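Local coordinates for protein 2-keto-3-deoxy-D-arabinonate dehydratase (Sulfolobus solfataricus, PDB 2Q18) that catalyses the dehydration of 2-dehydro-3-deoxy-D-arabinonate to 2,5-dioxopentanoate, a step of pentose oxidation, as a metal-dependent homotetrameric lyase of the FAH family, at residues 144-149 / 274-279; 203-208 / 223-228. All blocks are in the same frame, centred on the assembly; numbering follows the deposited sequence.

Both contacts belong to the FAH-type C-terminal region, their centres about 9 Å apart, and they meet at the strand pair 207-214 and 271-276, neighbours in a five-stranded mixed sheet. Along the chain, 203-208 and 223-228 of interaction 2 come between the two segments of interaction 1. Interaction 2 closes the open end of the hairpin 207-214/217-225; interaction 1 packs strand 271-276 of that sheet against strand 140-150, which carries the metal ligands Glu143 and Glu145. Where the two meet, Ile276 CG1 lies 3.8 Å from Ile208 CG1, and Ser277 OG is 2.9 Å from Asp207 N, a probable hydrogen bond. The sheet thus backs the strand that supplies metal ligands.

Interaction 1: residues 144-149 / 274-279; sequences PELAVV and ITISNI
Pro144 CB meets the CG2 methyl of Ile274, 3.7 Å away, with Ile274 CG1 just beyond it. The end of the same isoleucine reaches the proline backbone, with Ile274 CD1 4.0 Å from Pro144 CA. Two residues further along each strand, Ile276 reaches in with its long branch. CG1 stands anti to the carbonyl carbon (chi1 -61°) and the chain is extended beyond it, which brings Ile276 CD1 to 3.5 Å from Glu145 O and 3.9 Å from Leu146 CA. This methyl therefore rests on main chain more than on side chain; Leu146 CD1 is a looser neighbour at 4.3 Å from Ile276 CD1. Leu146 meets Ile279 more closely, beyond the strand end. With CG anti to the backbone N (chi1 -177°), its methyl Leu146 CD1 comes to 3.7 Å from Ile279 CD1, and the two side chains cross at about a right angle. The bend that returns Ile279 to the interface is closed by its N, which donates a hydrogen bond to Ile276 O at 3.2 Å. Strands 144-149 and 274-276 cross at 41°, running in broadly the same direction, with axes 7.9 Å apart, the geometry of facing sheets rather than of paired strands. Ile208 and Leu210 also pack on Pro144, and Ile161 on Ile274 and Ile276. Glu145, a magnesium ligand, directs its CB away from 274-279, and its OE2 accepts hydrogen bonds from Thr253 OG1 and Gly255 N. The side chains that meet across the segments are thus all apolar and the contact is buried, the Ile276 methyl also lying against the carbonyl of Glu145: methyl groups and a proline ring cover one side of the strand, while a carboxylate on its other side serves the metal site, and Pro144 O is hydrogen-bonded to OG1 of the substrate-binding Thr256.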
ATOM      1  N   PRO A 144     -34.607 -16.741   5.076  1.00 28.44           N
ATOM      2  CA  PRO A 144     -34.821 -15.469   4.387  1.00 28.30           C
ATOM      3  C   PRO A 144     -35.080 -14.325   5.359  1.00 28.20           C
ATOM      4  O   PRO A 144     -36.021 -14.386   6.157  1.00 27.88           O
ATOM      5  CB  PRO A 144     -36.070 -15.740   3.545  1.00 28.31           C
ATOM      6  CG  PRO A 144     -36.825 -16.753   4.330  1.00 27.25           C
ATOM      7  CD  PRO A 144     -35.784 -17.626   4.965  1.00 28.21           C
ATOM      8  N   GLU A 145     -34.256 -13.283   5.280  1.00 27.76           N
ATOM      9  CA  GLU A 145     -34.274 -12.233   6.295  1.00 27.69           C
ATOM     10  C   GLU A 145     -34.008 -10.853   5.720  1.00 27.11           C
ATOM     11  O   GLU A 145     -33.291 -10.704   4.731  1.00 27.38           O
ATOM     12  CB  GLU A 145     -33.240 -12.528   7.393  1.00 26.76           C
ATOM     13  CG  GLU A 145     -33.111 -14.003   7.766  1.00 26.93           C
ATOM     14  CD  GLU A 145     -32.401 -14.246   9.085  1.00 29.36           C
ATOM     15  OE1 GLU A 145     -32.543 -15.365   9.620  1.00 30.05           O
ATOM     16  OE2 GLU A 145     -31.711 -13.333   9.594  1.00 26.07           O
ATOM     17  N   LEU A 146     -34.610  -9.848   6.344  1.00 27.03           N
ATOM     18  CA  LEU A 146     -34.190  -8.470   6.154  1.00 26.45           C
ATOM     19  C   LEU A 146     -32.901  -8.281   6.956  1.00 26.11           C
ATOM     20  O   LEU A 146     -32.806  -8.721   8.102  1.00 26.27           O
ATOM     21  CB  LEU A 146     -35.274  -7.501   6.644  1.00 26.29           C
ATOM     22  CG  LEU A 146     -35.015  -6.004   6.442  1.00 27.88           C
ATOM     23  CD1 LEU A 146     -35.051  -5.648   4.955  1.00 26.09           C
ATOM     24  CD2 LEU A 146     -36.021  -5.164   7.217  1.00 26.88           C
ATOM     25  N   ALA A 147     -31.909  -7.649   6.339  1.00 25.89           N
ATOM     26  CA  ALA A 147     -30.651  -7.358   7.013  1.00 25.63           C
ATOM     27  C   ALA A 147     -30.339  -5.871   6.909  1.00 25.67           C
ATOM     28  O   ALA A 147     -30.758  -5.211   5.958  1.00 25.95           O
ATOM     29  CB  ALA A 147     -29.522  -8.187   6.422  1.00 24.69           C
ATOM     30  N   VAL A 148     -29.619  -5.351   7.902  1.00 25.38           N
ATOM     31  CA  VAL A 148     -29.206  -3.944   7.907  1.00 25.28           C
ATOM     32  C   VAL A 148     -27.688  -3.802   7.833  1.00 24.91           C
ATOM     33  O   VAL A 148     -26.951  -4.587   8.437  1.00 23.31           O
ATOM     34  CB  VAL A 148     -29.739  -3.170   9.150  1.00 25.51           C
ATOM     35  CG1 VAL A 148     -31.240  -2.929   9.031  1.00 25.22           C
ATOM     36  CG2 VAL A 148     -29.408  -3.900  10.451  1.00 25.71           C
ATOM     37  N   VAL A 149     -27.235  -2.808   7.076  1.00 25.39           N
ATOM     38  CA  VAL A 149     -25.827  -2.424   7.060  1.00 25.68           C
ATOM     39  C   VAL A 149     -25.643  -1.313   8.098  1.00 26.40           C
ATOM     40  O   VAL A 149     -26.416  -0.355   8.136  1.00 26.88           O
ATOM     41  CB  VAL A 149     -25.363  -1.949   5.656  1.00 25.43           C
ATOM     42  CG1 VAL A 149     -23.868  -1.643   5.654  1.00 22.87           C
ATOM     43  CG2 VAL A 149     -25.683  -3.003   4.582  1.00 25.36           C
ATOM     44  N   ILE A 274     -35.002 -15.325  -2.919  1.00 27.22           N
ATOM     45  CA  ILE A 274     -35.595 -14.571  -1.820  1.00 26.61           C
ATOM     46  C   ILE A 274     -35.911 -13.162  -2.284  1.00 27.63           C
ATOM     47  O   ILE A 274     -35.024 -12.430  -2.733  1.00 27.37           O
ATOM     48  CB  ILE A 274     -34.685 -14.535  -0.558  1.00 26.47           C
ATOM     49  CG1 ILE A 274     -34.359 -15.956  -0.092  1.00 25.22           C
ATOM     50  CG2 ILE A 274     -35.360 -13.737   0.567  1.00 24.66           C
ATOM     51  CD1 ILE A 274     -33.118 -16.073   0.777  1.00 24.02           C
ATOM     52  N   THR A 275     -37.184 -12.798  -2.177  1.00 27.31           N
ATOM     53  CA  THR A 275     -37.654 -11.495  -2.597  1.00 28.38           C
ATOM     54  C   THR A 275     -38.050 -10.675  -1.378  1.00 28.55           C
ATOM     55  O   THR A 275     -38.704 -11.185  -0.465  1.00 28.19           O
ATOM     56  CB  THR A 275     -38.860 -11.627  -3.561  1.00 28.78           C
ATOM     57  OG1 THR A 275     -38.517 -12.514  -4.631  1.00 31.28           O
ATOM     58  CG2 THR A 275     -39.261 -10.274  -4.145  1.00 28.34           C
ATOM     59  N   ILE A 276     -37.624  -9.414  -1.357  1.00 29.04           N
ATOM     60  CA  ILE A 276     -38.084  -8.458  -0.353  1.00 29.45           C
ATOM     61  C   ILE A 276     -38.533  -7.187  -1.057  1.00 30.24           C
ATOM     62  O   ILE A 276     -37.848  -6.696  -1.956  1.00 30.77           O
ATOM     63  CB  ILE A 276     -37.003  -8.143   0.723  1.00 29.26           C
ATOM     64  CG1 ILE A 276     -36.616  -9.418   1.487  1.00 28.50           C
ATOM     65  CG2 ILE A 276     -37.504  -7.057   1.693  1.00 29.64           C
ATOM     66  CD1 ILE A 276     -35.684  -9.202   2.680  1.00 28.91           C
ATOM     67  N   SER A 277     -39.695  -6.674  -0.651  1.00 31.34           N
ATOM     68  CA  SER A 277     -40.245  -5.429  -1.188  1.00 32.66           C
ATOM     69  C   SER A 277     -39.217  -4.301  -1.158  1.00 33.40           C
ATOM     70  O   SER A 277     -38.537  -4.097  -0.144  1.00 34.08           O
ATOM     71  CB  SER A 277     -41.480  -4.995  -0.388  1.00 32.66           C
ATOM     72  OG  SER A 277     -42.415  -6.048  -0.257  1.00 35.25           O
ATOM     73  N   ASN A 278     -39.113  -3.584  -2.277  1.00 33.51           N
ATOM     74  CA  ASN A 278     -38.261  -2.392  -2.411  1.00 33.82           C
ATOM     75  C   ASN A 278     -36.754  -2.662  -2.511  1.00 33.10           C
ATOM     76  O   ASN A 278     -35.969  -1.733  -2.720  1.00 33.19           O
ATOM     77  CB  ASN A 278     -38.566  -1.363  -1.312  1.00 34.67           C
ATOM     78  CG  ASN A 278     -40.012  -0.890  -1.342  1.00 37.69           C
ATOM     79  OD1 ASN A 278     -40.498  -0.398  -2.360  1.00 41.37           O
ATOM     80  ND2 ASN A 278     -40.701  -1.030  -0.217  1.00 41.77           N
ATOM     81  N   ILE A 279     -36.354  -3.924  -2.370  1.00 31.13           N
ATOM     82  CA  ILE A 279     -34.943  -4.293  -2.474  1.00 30.28           C
ATOM     83  C   ILE A 279     -34.685  -5.091  -3.755  1.00 29.72           C
ATOM     84  O   ILE A 279     -33.885  -4.679  -4.601  1.00 29.70           O
ATOM     85  CB  ILE A 279     -34.434  -5.057  -1.213  1.00 29.51           C
ATOM     86  CG1 ILE A 279     -34.716  -4.238   0.057  1.00 29.67           C
ATOM     87  CG2 ILE A 279     -32.939  -5.374  -1.348  1.00 28.82           C
ATOM     88  CD1 ILE A 279     -34.372  -4.934   1.374  1.00 29.15           C
TER

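Interaction 2: residues 203-208 / 223-228; sequences PYSLDI and SVNTNK
The Tyr204 ring receives Thr226 O at its edge, in the ring plane, with Tyr204 CD2 3.9 Å from that oxygen. The carboxylate of Asp207 and the amide of Asn225 stand nearly perpendicular, their planes 86° apart, and Asn225 ND2 donates a hydrogen bond to Asp207 OD1 from above the carboxylate plane, at 3.1 Å. The other end of the amide serves its own segment: Asn225 OD1 takes Asn227 N on a lone pair at 2.9 Å, an Asx turn that leads strand 223-225 into the 3-10 segment 226-228. Thr226 OG1 is set between its backbone N and carbonyl carbon (chi1 54°), where it donates to Pro203 O at 2.7 Å and accepts from Leu206 N at 2.8 Å. One hydroxyl thereby ties together both ends of the 203-206 turn, and Thr226 N completes the grip by donating a hydrogen bond to Leu206 O. Beyond this, Ile208 and Val224 form an antiparallel hydrogen-bonded pair, with Ile208 N 2.8 Å from Val224 O; Asp207 and Asn225 form the adjacent non-hydrogen-bonded pair. One water joins Ser205 OG to Asn225 ND2 and a second joins Ser205 OG to Asn227 ND2. On the Ile208 side, Ile208 CD1 touches Thr226 CG2 at 3.8 Å. The whole contact sits where the hairpin 207-214/217-225 opens: strand 217-225 borders the five-stranded sheet within this chain, strand 271-276 flanks 207-214 on its other side, Leu206 and Ile208 reach Leu146 and Pro144 of strand 140-150, and Tyr204 OH is hydrogen-bonded to Ile233 N at the start of helix 233-241.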
ATOM      1  N   PRO A 203     -39.563  -0.249   7.434  1.00 43.11           N
ATOM      2  CA  PRO A 203     -38.934  -1.573   7.435  1.00 42.37           C
ATOM      3  C   PRO A 203     -39.842  -2.659   8.005  1.00 41.58           C
ATOM      4  O   PRO A 203     -39.611  -3.842   7.755  1.00 40.98           O
ATOM      5  CB  PRO A 203     -37.700  -1.381   8.325  1.00 41.99           C
ATOM      6  CG  PRO A 203     -38.011  -0.194   9.163  1.00 43.14           C
ATOM      7  CD  PRO A 203     -38.842   0.701   8.301  1.00 42.88           C
ATOM      8  N   TYR A 204     -40.867  -2.254   8.752  1.00 41.20           N
ATOM      9  CA  TYR A 204     -41.807  -3.197   9.359  1.00 41.20           C
ATOM     10  C   TYR A 204     -43.087  -3.361   8.538  1.00 40.88           C
ATOM     11  O   TYR A 204     -44.123  -3.789   9.051  1.00 41.28           O
ATOM     12  CB  TYR A 204     -42.101  -2.809  10.816  1.00 41.33           C
ATOM     13  CG  TYR A 204     -40.846  -2.738  11.660  1.00 42.05           C
ATOM     14  CD1 TYR A 204     -40.328  -1.511  12.072  1.00 42.35           C
ATOM     15  CD2 TYR A 204     -40.158  -3.898  12.018  1.00 42.02           C
ATOM     16  CE1 TYR A 204     -39.164  -1.443  12.837  1.00 43.29           C
ATOM     17  CE2 TYR A 204     -38.998  -3.842  12.777  1.00 42.74           C
ATOM     18  CZ  TYR A 204     -38.507  -2.614  13.183  1.00 42.52           C
ATOM     19  OH  TYR A 204     -37.359  -2.564  13.935  1.00 43.13           O
ATOM     20  N   SER A 205     -42.996  -3.030   7.252  1.00 40.14           N
ATOM     21  CA  SER A 205     -44.078  -3.273   6.305  1.00 39.98           C
ATOM     22  C   SER A 205     -43.513  -3.705   4.948  1.00 38.81           C
ATOM     23  O   SER A 205     -43.683  -3.018   3.941  1.00 39.38           O
ATOM     24  CB  SER A 205     -44.965  -2.034   6.162  1.00 39.83           C
ATOM     25  OG  SER A 205     -46.149  -2.358   5.460  1.00 42.13           O
ATOM     26  N   LEU A 206     -42.838  -4.850   4.940  1.00 37.73           N
ATOM     27  CA  LEU A 206     -42.214  -5.388   3.732  1.00 36.60           C
ATOM     28  C   LEU A 206     -42.534  -6.868   3.590  1.00 35.95           C
ATOM     29  O   LEU A 206     -42.509  -7.610   4.575  1.00 35.26           O
ATOM     30  CB  LEU A 206     -40.688  -5.206   3.772  1.00 36.23           C
ATOM     31  CG  LEU A 206     -40.048  -3.831   4.004  1.00 34.73           C
ATOM     32  CD1 LEU A 206     -38.554  -3.994   4.274  1.00 33.43           C
ATOM     33  CD2 LEU A 206     -40.286  -2.879   2.835  1.00 33.28           C
ATOM     34  N   ASP A 207     -42.820  -7.295   2.363  1.00 35.62           N
ATOM     35  CA  ASP A 207     -43.073  -8.707   2.089  1.00 35.85           C
ATOM     36  C   ASP A 207     -41.778  -9.450   1.792  1.00 34.34           C
ATOM     37  O   ASP A 207     -40.970  -9.001   0.978  1.00 34.14           O
ATOM     38  CB  ASP A 207     -44.060  -8.868   0.928  1.00 37.07           C
ATOM     39  CG  ASP A 207     -45.464  -8.409   1.289  1.00 42.56           C
ATOM     40  OD1 ASP A 207     -46.049  -8.964   2.252  1.00 47.72           O
ATOM     41  OD2 ASP A 207     -45.983  -7.493   0.610  1.00 46.72           O
ATOM     42  N   ILE A 208     -41.588 -10.578   2.467  1.00 33.19           N
ATOM     43  CA  ILE A 208     -40.455 -11.463   2.220  1.00 32.43           C
ATOM     44  C   ILE A 208     -40.998 -12.768   1.651  1.00 32.87           C
ATOM     45  O   ILE A 208     -41.879 -13.385   2.251  1.00 32.77           O
ATOM     46  CB  ILE A 208     -39.641 -11.749   3.511  1.00 32.46           C
ATOM     47  CG1 ILE A 208     -39.170 -10.438   4.161  1.00 32.06           C
ATOM     48  CG2 ILE A 208     -38.460 -12.694   3.217  1.00 30.81           C
ATOM     49  CD1 ILE A 208     -38.440 -10.616   5.485  1.00 31.39           C
ATOM     50  N   SER A 223     -44.196 -17.001   2.333  1.00 37.41           N
ATOM     51  CA  SER A 223     -43.995 -15.577   2.529  1.00 38.54           C
ATOM     52  C   SER A 223     -44.406 -15.121   3.928  1.00 38.43           C
ATOM     53  O   SER A 223     -45.199 -15.780   4.605  1.00 38.14           O
ATOM     54  CB  SER A 223     -44.740 -14.773   1.461  1.00 38.70           C
ATOM     55  OG  SER A 223     -46.140 -14.893   1.627  1.00 44.99           O
ATOM     56  N   VAL A 224     -43.838 -13.995   4.350  1.00 37.97           N
ATOM     57  CA  VAL A 224     -44.200 -13.336   5.598  1.00 37.62           C
ATOM     58  C   VAL A 224     -43.955 -11.836   5.433  1.00 37.83           C
ATOM     59  O   VAL A 224     -43.090 -11.420   4.651  1.00 37.87           O
ATOM     60  CB  VAL A 224     -43.413 -13.916   6.813  1.00 37.92           C
ATOM     61  CG1 VAL A 224     -41.939 -13.472   6.795  1.00 38.89           C
ATOM     62  CG2 VAL A 224     -44.082 -13.535   8.131  1.00 37.28           C
ATOM     63  N   ASN A 225     -44.739 -11.030   6.142  1.00 37.29           N
ATOM     64  CA  ASN A 225     -44.523  -9.592   6.168  1.00 37.53           C
ATOM     65  C   ASN A 225     -43.741  -9.217   7.421  1.00 37.62           C
ATOM     66  O   ASN A 225     -43.908  -9.843   8.469  1.00 37.48           O
ATOM     67  CB  ASN A 225     -45.851  -8.836   6.104  1.00 37.39           C
ATOM     68  CG  ASN A 225     -45.670  -7.357   5.814  1.00 38.57           C
ATOM     69  OD1 ASN A 225     -45.263  -6.585   6.685  1.00 41.62           O
ATOM     70  ND2 ASN A 225     -45.977  -6.953   4.588  1.00 37.70           N
ATOM     71  N   THR A 226     -42.887  -8.201   7.306  1.00 37.69           N
ATOM     72  CA  THR A 226     -42.068  -7.749   8.437  1.00 37.46           C
ATOM     73  C   THR A 226     -42.888  -7.095   9.557  1.00 38.65           C
ATOM     74  O   THR A 226     -42.341  -6.780  10.623  1.00 38.77           O
ATOM     75  CB  THR A 226     -40.931  -6.792   7.999  1.00 36.97           C
ATOM     76  OG1 THR A 226     -41.477  -5.701   7.250  1.00 35.12           O
ATOM     77  CG2 THR A 226     -39.890  -7.525   7.156  1.00 35.86           C
ATOM     78  N   ASN A 227     -44.188  -6.899   9.325  1.00 38.84           N
ATOM     79  CA  ASN A 227     -45.095  -6.455  10.393  1.00 39.21           C
ATOM     80  C   ASN A 227     -45.312  -7.533  11.456  1.00 39.05           C
ATOM     81  O   ASN A 227     -45.910  -7.277  12.500  1.00 39.74           O
ATOM     82  CB  ASN A 227     -46.428  -5.911   9.843  1.00 39.17           C
ATOM     83  CG  ASN A 227     -47.251  -6.961   9.097  1.00 39.54           C
ATOM     84  OD1 ASN A 227     -47.265  -8.140   9.452  1.00 38.91           O
ATOM     85  ND2 ASN A 227     -47.962  -6.520   8.066  1.00 40.48           N
ATOM     86  N   LYS A 228     -44.805  -8.734  11.180  1.00 39.19           N
ATOM     87  CA  LYS A 228     -44.844  -9.843  12.128  1.00 39.70           C
ATOM     88  C   LYS A 228     -43.592  -9.904  13.007  1.00 39.32           C
ATOM     89  O   LYS A 228     -43.513 -10.737  13.916  1.00 39.08           O
ATOM     90  CB  LYS A 228     -45.039 -11.173  11.389  1.00 40.11           C
ATOM     91  CG  LYS A 228     -46.288 -11.222  10.509  1.00 42.99           C
ATOM     92  CD  LYS A 228     -47.559 -11.509  11.311  1.00 47.05           C
ATOM     93  CE  LYS A 228     -48.788 -10.827  10.696  1.00 50.72           C
ATOM     94  NZ  LYS A 228     -48.814 -10.815   9.194  1.00 51.25           N
TER
HETATM   95  O   HOH W   1     -46.484  -4.439   3.160  1.00 51.49           O
HETATM   96  O   HOH W   2     -47.935  -3.686   6.945  1.00 51.59           O
HETATM   97  O   HOH W   3     -46.367 -11.741   2.985  1.00 59.44           O